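Local coordinates for protein CRISPR-associated endonuclease Cas9 (Campylobacter jejuni subsp. jejuni serotype O:2, PDB 5X2H) that acts as an RNA-guided DNA endonuclease in bacterial adaptive immunity, its RuvC-like domain cutting the target DNA strand not complementary to the crRNA, at residues A[555-563]-A[617-628]. Sequence-based numbering, arbitrary orientation.
Sequences HLHHAIDAV and VLDKIDEIFVSK
Ile621 meets Leu556, Ile560 and Val563 in the RuvC domain, an RNase H-like fold, where helix 615-622 packs against helix 557-566, which carries the predicted magnesium ligand His558. The short axes of 557-563 and 617-622 come within 10.3 Å and run at 139°, an inclined, roughly antiparallel crossing. The branches of Ile621 divide the work: CG1 lies 3.6 Å from Ile560 CG2, CG2 lies 4.0 Å from Leu556 CD1, the two side chains sliding past in opposite directions, and CD1 reaches Val563 CG2 at 4.2 Å. One turn earlier, Val617 and Val563 meet tip to tip, CG2 to CG1 at 3.8 Å.

From Ile624 onward the chain is extended, and Ile624 and Val626 turn toward the beginning of helix 557-566. Ile624 sets CD1 3.5 Å from Ala559 CB, while its CB and CG2 both touch Leu556 CD2. With CG anti to its carbonyl carbon (chi1 -64°), Leu556 puts one methyl on Ile621 and the other, CD2, against both Ile624 and Val626.

In the next shell, strand 29-37 of the central sheet covers this apolar layer: Val35 touches Ala559, Cys33 touches Val563 and Ile624, and Ile37 touches Val626. Ser627 holds the extended chain to that strand through backbone bonds to Val35 and Ile37. Toward strand 10-15 of the same sheet, His558 and Asp561 touch Asp14, the predicted catalytic aspartate, and Arg542 forms a salt bridge with Asp561. At the far end, the extended Lys628 chain crosses the His555 side chain nearly at right angles, its NZ stopping 3.7 Å from His555 NE2, without hydrogen bonding.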
ATOM      1  N   HIS A 555      14.458 -13.734 -21.271  1.00 59.09           N
ATOM      2  CA  HIS A 555      14.729 -13.820 -19.841  1.00 59.84           C
ATOM      3  C   HIS A 555      16.144 -14.288 -19.514  1.00 62.46           C
ATOM      4  O   HIS A 555      16.577 -14.135 -18.367  1.00 60.87           O
ATOM      5  CB  HIS A 555      13.725 -14.768 -19.175  1.00 58.46           C
ATOM      6  CG  HIS A 555      12.311 -14.279 -19.212  1.00 58.01           C
ATOM      7  ND1 HIS A 555      11.972 -12.960 -18.994  1.00 58.14           N
ATOM      8  CD2 HIS A 555      11.147 -14.933 -19.441  1.00 56.54           C
ATOM      9  CE1 HIS A 555      10.661 -12.824 -19.085  1.00 55.27           C
ATOM     10  NE2 HIS A 555      10.137 -14.006 -19.355  1.00 56.13           N
ATOM     11  N   LEU A 556      16.875 -14.847 -20.481  1.00 62.78           N
ATOM     12  CA  LEU A 556      18.167 -15.448 -20.176  1.00 64.14           C
ATOM     13  C   LEU A 556      19.249 -14.417 -19.876  1.00 65.29           C
ATOM     14  O   LEU A 556      20.264 -14.770 -19.266  1.00 63.67           O
ATOM     15  CB  LEU A 556      18.615 -16.347 -21.330  1.00 66.37           C
ATOM     16  CG  LEU A 556      17.737 -17.567 -21.619  1.00 65.84           C
ATOM     17  CD1 LEU A 556      18.241 -18.310 -22.848  1.00 67.07           C
ATOM     18  CD2 LEU A 556      17.688 -18.492 -20.413  1.00 64.49           C
ATOM     19  N   HIS A 557      19.061 -13.156 -20.276  1.00 63.46           N
ATOM     20  CA  HIS A 557      20.115 -12.167 -20.081  1.00 64.21           C
ATOM     21  C   HIS A 557      20.313 -11.795 -18.618  1.00 66.08           C
ATOM     22  O   HIS A 557      21.344 -11.200 -18.285  1.00 68.36           O
ATOM     23  CB  HIS A 557      19.830 -10.906 -20.900  1.00 62.67           C
ATOM     24  CG  HIS A 557      18.891  -9.946 -20.237  1.00 60.70           C
ATOM     25  ND1 HIS A 557      17.520 -10.075 -20.306  1.00 59.06           N
ATOM     26  CD2 HIS A 557      19.128  -8.838 -19.498  1.00 61.04           C
ATOM     27  CE1 HIS A 557      16.954  -9.089 -19.634  1.00 57.94           C
ATOM     28  NE2 HIS A 557      17.907  -8.324 -19.134  1.00 59.93           N
ATOM     29  N   HIS A 558      19.362 -12.119 -17.741  1.00 65.92           N
ATOM     30  CA  HIS A 558      19.586 -11.895 -16.317  1.00 64.86           C
ATOM     31  C   HIS A 558      20.638 -12.849 -15.766  1.00 65.49           C
ATOM     32  O   HIS A 558      21.303 -12.532 -14.774  1.00 66.57           O
ATOM     33  CB  HIS A 558      18.279 -12.047 -15.541  1.00 61.71           C
ATOM     34  CG  HIS A 558      17.206 -11.099 -15.974  1.00 63.79           C
ATOM     35  ND1 HIS A 558      17.368  -9.730 -15.949  1.00 65.00           N
ATOM     36  CD2 HIS A 558      15.953 -11.321 -16.437  1.00 62.61           C
ATOM     37  CE1 HIS A 558      16.262  -9.151 -16.382  1.00 64.13           C
ATOM     38  NE2 HIS A 558      15.388 -10.094 -16.685  1.00 62.61           N
ATOM     39  N   ALA A 559      20.806 -14.012 -16.396  1.00 65.53           N
ATOM     40  CA  ALA A 559      21.808 -14.967 -15.937  1.00 66.30           C
ATOM     41  C   ALA A 559      23.201 -14.597 -16.425  1.00 70.28           C
ATOM     42  O   ALA A 559      24.177 -14.746 -15.681  1.00 75.47           O
ATOM     43  CB  ALA A 559      21.444 -16.376 -16.395  1.00 62.86           C
ATOM     44  N   ILE A 560      23.320 -14.120 -17.668  1.00 68.69           N
ATOM     45  CA  ILE A 560      24.629 -13.702 -18.160  1.00 73.80           C
ATOM     46  C   ILE A 560      25.142 -12.516 -17.355  1.00 74.73           C
ATOM     47  O   ILE A 560      26.357 -12.348 -17.187  1.00 76.67           O
ATOM     48  CB  ILE A 560      24.581 -13.390 -19.671  1.00 78.81           C
ATOM     49  CG1 ILE A 560      23.842 -12.080 -19.948  1.00 81.21           C
ATOM     50  CG2 ILE A 560      23.929 -14.532 -20.435  1.00 77.75           C
ATOM     51  CD1 ILE A 560      23.747 -11.729 -21.421  1.00 83.84           C
ATOM     52  N   ASP A 561      24.235 -11.688 -16.828  1.00 71.64           N
ATOM     53  CA  ASP A 561      24.654 -10.627 -15.921  1.00 73.61           C
ATOM     54  C   ASP A 561      25.190 -11.207 -14.619  1.00 71.46           C
ATOM     55  O   ASP A 561      26.217 -10.748 -14.109  1.00 71.04           O
ATOM     56  CB  ASP A 561      23.492  -9.671 -15.649  1.00 74.07           C
ATOM     57  CG  ASP A 561      23.009  -8.969 -16.904  1.00 76.05           C
ATOM     58  OD1 ASP A 561      23.788  -8.880 -17.876  1.00 79.71           O
ATOM     59  OD2 ASP A 561      21.850  -8.505 -16.918  1.00 74.25           O
ATOM     60  N   ALA A 562      24.518 -12.226 -14.075  1.00 69.63           N
ATOM     61  CA  ALA A 562      25.005 -12.872 -12.860  1.00 67.63           C
ATOM     62  C   ALA A 562      26.343 -13.557 -13.101  1.00 71.97           C
ATOM     63  O   ALA A 562      27.201 -13.590 -12.212  1.00 71.75           O
ATOM     64  CB  ALA A 562      23.971 -13.872 -12.345  1.00 65.14           C
ATOM     65  N   VAL A 563      26.539 -14.114 -14.299  1.00 74.27           N
ATOM     66  CA  VAL A 563      27.851 -14.647 -14.653  1.00 77.97           C
ATOM     67  C   VAL A 563      28.889 -13.534 -14.657  1.00 82.17           C
ATOM     68  O   VAL A 563      30.046 -13.749 -14.275  1.00 84.75           O
ATOM     69  CB  VAL A 563      27.781 -15.374 -16.012  1.00 74.43           C
ATOM     70  CG1 VAL A 563      29.163 -15.830 -16.452  1.00 77.07           C
ATOM     71  CG2 VAL A 563      26.839 -16.561 -15.927  1.00 69.46           C
ATOM     72  N   VAL A 617      30.446 -20.508 -21.378  1.00 91.80           N
ATOM     73  CA  VAL A 617      29.450 -19.807 -20.575  1.00 87.13           C
ATOM     74  C   VAL A 617      28.088 -19.860 -21.257  1.00 85.63           C
ATOM     75  O   VAL A 617      27.059 -20.068 -20.602  1.00 82.62           O
ATOM     76  CB  VAL A 617      29.904 -18.359 -20.307  1.00 86.66           C
ATOM     77  CG1 VAL A 617      28.716 -17.406 -20.294  1.00 82.86           C
ATOM     78  CG2 VAL A 617      30.657 -18.279 -18.988  1.00 86.86           C
ATOM     79  N   LEU A 618      28.059 -19.688 -22.580  1.00 86.86           N
ATOM     80  CA  LEU A 618      26.793 -19.765 -23.299  1.00 83.66           C
ATOM     81  C   LEU A 618      26.232 -21.181 -23.297  1.00 82.83           C
ATOM     82  O   LEU A 618      25.015 -21.362 -23.403  1.00 80.56           O
ATOM     83  CB  LEU A 618      26.964 -19.256 -24.729  1.00 84.61           C
ATOM     84  CG  LEU A 618      27.346 -17.780 -24.858  1.00 83.25           C
ATOM     85  CD1 LEU A 618      27.299 -17.331 -26.309  1.00 83.44           C
ATOM     86  CD2 LEU A 618      26.438 -16.919 -23.995  1.00 80.07           C
ATOM     87  N   ASP A 619      27.099 -22.192 -23.181  1.00 85.83           N
ATOM     88  CA  ASP A 619      26.619 -23.563 -23.042  1.00 85.29           C
ATOM     89  C   ASP A 619      25.793 -23.725 -21.773  1.00 79.97           C
ATOM     90  O   ASP A 619      24.766 -24.412 -21.773  1.00 78.62           O
ATOM     91  CB  ASP A 619      27.795 -24.541 -23.038  1.00 90.93           C
ATOM     92  CG  ASP A 619      28.607 -24.488 -24.317  1.00 95.31           C
ATOM     93  OD1 ASP A 619      28.046 -24.107 -25.365  1.00 94.90           O
ATOM     94  OD2 ASP A 619      29.807 -24.832 -24.274  1.00 98.83           O
ATOM     95  N   LYS A 620      26.229 -23.097 -20.679  1.00 79.71           N
ATOM     96  CA  LYS A 620      25.478 -23.175 -19.431  1.00 76.83           C
ATOM     97  C   LYS A 620      24.160 -22.419 -19.532  1.00 71.20           C
ATOM     98  O   LYS A 620      23.139 -22.864 -18.992  1.00 66.30           O
ATOM     99  CB  LYS A 620      26.321 -22.626 -18.281  1.00 76.40           C
ATOM    100  CG  LYS A 620      26.469 -23.577 -17.106  1.00 76.71           C
ATOM    101  CD  LYS A 620      27.280 -24.803 -17.490  1.00 78.41           C
ATOM    102  CE  LYS A 620      27.519 -25.702 -16.287  1.00 79.98           C
ATOM    103  NZ  LYS A 620      28.330 -26.902 -16.639  1.00 85.05           N
ATOM    104  N   ILE A 621      24.162 -21.276 -20.222  1.00 73.28           N
ATOM    105  CA  ILE A 621      22.947 -20.474 -20.352  1.00 74.34           C
ATOM    106  C   ILE A 621      21.881 -21.239 -21.127  1.00 73.60           C
ATOM    107  O   ILE A 621      20.689 -21.182 -20.795  1.00 69.63           O
ATOM    108  CB  ILE A 621      23.272 -19.116 -21.006  1.00 77.37           C
ATOM    109  CG1 ILE A 621      23.504 -18.048 -19.934  1.00 79.07           C
ATOM    110  CG2 ILE A 621      22.167 -18.680 -21.961  1.00 76.15           C
ATOM    111  CD1 ILE A 621      24.729 -18.275 -19.082  1.00 81.41           C
ATOM    112  N   ASP A 622      22.291 -21.984 -22.156  1.00 75.38           N
ATOM    113  CA  ASP A 622      21.342 -22.763 -22.942  1.00 77.73           C
ATOM    114  C   ASP A 622      20.713 -23.896 -22.142  1.00 76.02           C
ATOM    115  O   ASP A 622      19.682 -24.434 -22.561  1.00 76.23           O
ATOM    116  CB  ASP A 622      22.030 -23.325 -24.188  1.00 84.52           C
ATOM    117  CG  ASP A 622      22.576 -22.236 -25.093  1.00 89.99           C
ATOM    118  OD1 ASP A 622      22.294 -21.047 -24.827  1.00 91.19           O
ATOM    119  OD2 ASP A 622      23.290 -22.567 -26.063  1.00 93.29           O
ATOM    120  N   GLU A 623      21.305 -24.271 -21.009  1.00 75.50           N
ATOM    121  CA  GLU A 623      20.754 -25.320 -20.162  1.00 74.23           C
ATOM    122  C   GLU A 623      19.752 -24.793 -19.144  1.00 70.11           C
ATOM    123  O   GLU A 623      19.065 -25.593 -18.500  1.00 67.97           O
ATOM    124  CB  GLU A 623      21.887 -26.051 -19.435  1.00 77.18           C
ATOM    125  CG  GLU A 623      22.934 -26.634 -20.371  1.00 82.69           C
ATOM    126  CD  GLU A 623      24.159 -27.137 -19.635  1.00 86.18           C
ATOM    127  OE1 GLU A 623      24.082 -27.302 -18.399  1.00 85.90           O
ATOM    128  OE2 GLU A 623      25.199 -27.360 -20.290  1.00 88.97           O
ATOM    129  N   ILE A 624      19.650 -23.472 -18.993  1.00 68.92           N
ATOM    130  CA  ILE A 624      18.753 -22.886 -18.007  1.00 66.14           C
ATOM    131  C   ILE A 624      17.307 -23.154 -18.394  1.00 64.27           C
ATOM    132  O   ILE A 624      16.919 -23.015 -19.561  1.00 67.66           O
ATOM    133  CB  ILE A 624      19.007 -21.374 -17.889  1.00 65.73           C
ATOM    134  CG1 ILE A 624      20.441 -21.099 -17.444  1.00 65.67           C
ATOM    135  CG2 ILE A 624      18.010 -20.728 -16.935  1.00 62.89           C
ATOM    136  CD1 ILE A 624      20.810 -19.649 -17.548  1.00 62.47           C
ATOM    137  N   PHE A 625      16.500 -23.538 -17.412  1.00 60.02           N
ATOM    138  CA  PHE A 625      15.048 -23.511 -17.540  1.00 55.78           C
ATOM    139  C   PHE A 625      14.538 -22.426 -16.601  1.00 58.06           C
ATOM    140  O   PHE A 625      14.641 -22.558 -15.376  1.00 60.41           O
ATOM    141  CB  PHE A 625      14.423 -24.865 -17.223  1.00 50.88           C
ATOM    142  CG  PHE A 625      12.977 -24.956 -17.612  1.00 49.13           C
ATOM    143  CD1 PHE A 625      12.616 -25.259 -18.917  1.00 49.05           C
ATOM    144  CD2 PHE A 625      11.979 -24.717 -16.683  1.00 45.24           C
ATOM    145  CE1 PHE A 625      11.285 -25.335 -19.283  1.00 45.16           C
ATOM    146  CE2 PHE A 625      10.647 -24.791 -17.043  1.00 44.80           C
ATOM    147  CZ  PHE A 625      10.298 -25.101 -18.344  1.00 44.07           C
ATOM    148  N   VAL A 626      14.003 -21.350 -17.182  1.00 55.46           N
ATOM    149  CA  VAL A 626      13.581 -20.198 -16.396  1.00 52.28           C
ATOM    150  C   VAL A 626      12.474 -20.606 -15.437  1.00 50.22           C
ATOM    151  O   VAL A 626      11.469 -21.209 -15.838  1.00 47.18           O
ATOM    152  CB  VAL A 626      13.137 -19.062 -17.327  1.00 52.28           C
ATOM    153  CG1 VAL A 626      12.703 -17.852 -16.519  1.00 50.77           C
ATOM    154  CG2 VAL A 626      14.263 -18.700 -18.285  1.00 51.92           C
ATOM    155  N   SER A 627      12.650 -20.273 -14.161  1.00 51.23           N
ATOM    156  CA  SER A 627      11.724 -20.665 -13.108  1.00 47.57           C
ATOM    157  C   SER A 627      10.729 -19.546 -12.835  1.00 46.56           C
ATOM    158  O   SER A 627      11.122 -18.393 -12.630  1.00 49.89           O
ATOM    159  CB  SER A 627      12.476 -21.016 -11.823  1.00 47.63           C
ATOM    160  OG  SER A 627      11.572 -21.287 -10.763  1.00 41.14           O
ATOM    161  N   LYS A 628       9.444 -19.895 -12.826  1.00 46.09           N
ATOM    162  CA  LYS A 628       8.367 -18.999 -12.451  1.00 47.05           C
ATOM    163  C   LYS A 628       7.464 -19.703 -11.448  1.00 45.68           C
ATOM    164  O   LYS A 628       7.125 -20.877 -11.638  1.00 45.22           O
ATOM    165  CB  LYS A 628       7.537 -18.563 -13.669  1.00 46.31           C
ATOM    166  CG  LYS A 628       8.335 -17.914 -14.785  1.00 48.28           C
ATOM    167  CD  LYS A 628       7.412 -17.393 -15.879  1.00 50.52           C
ATOM    168  CE  LYS A 628       8.201 -16.785 -17.029  1.00 54.86           C
ATOM    169  NZ  LYS A 628       7.325 -16.061 -17.989  1.00 56.19           N
TER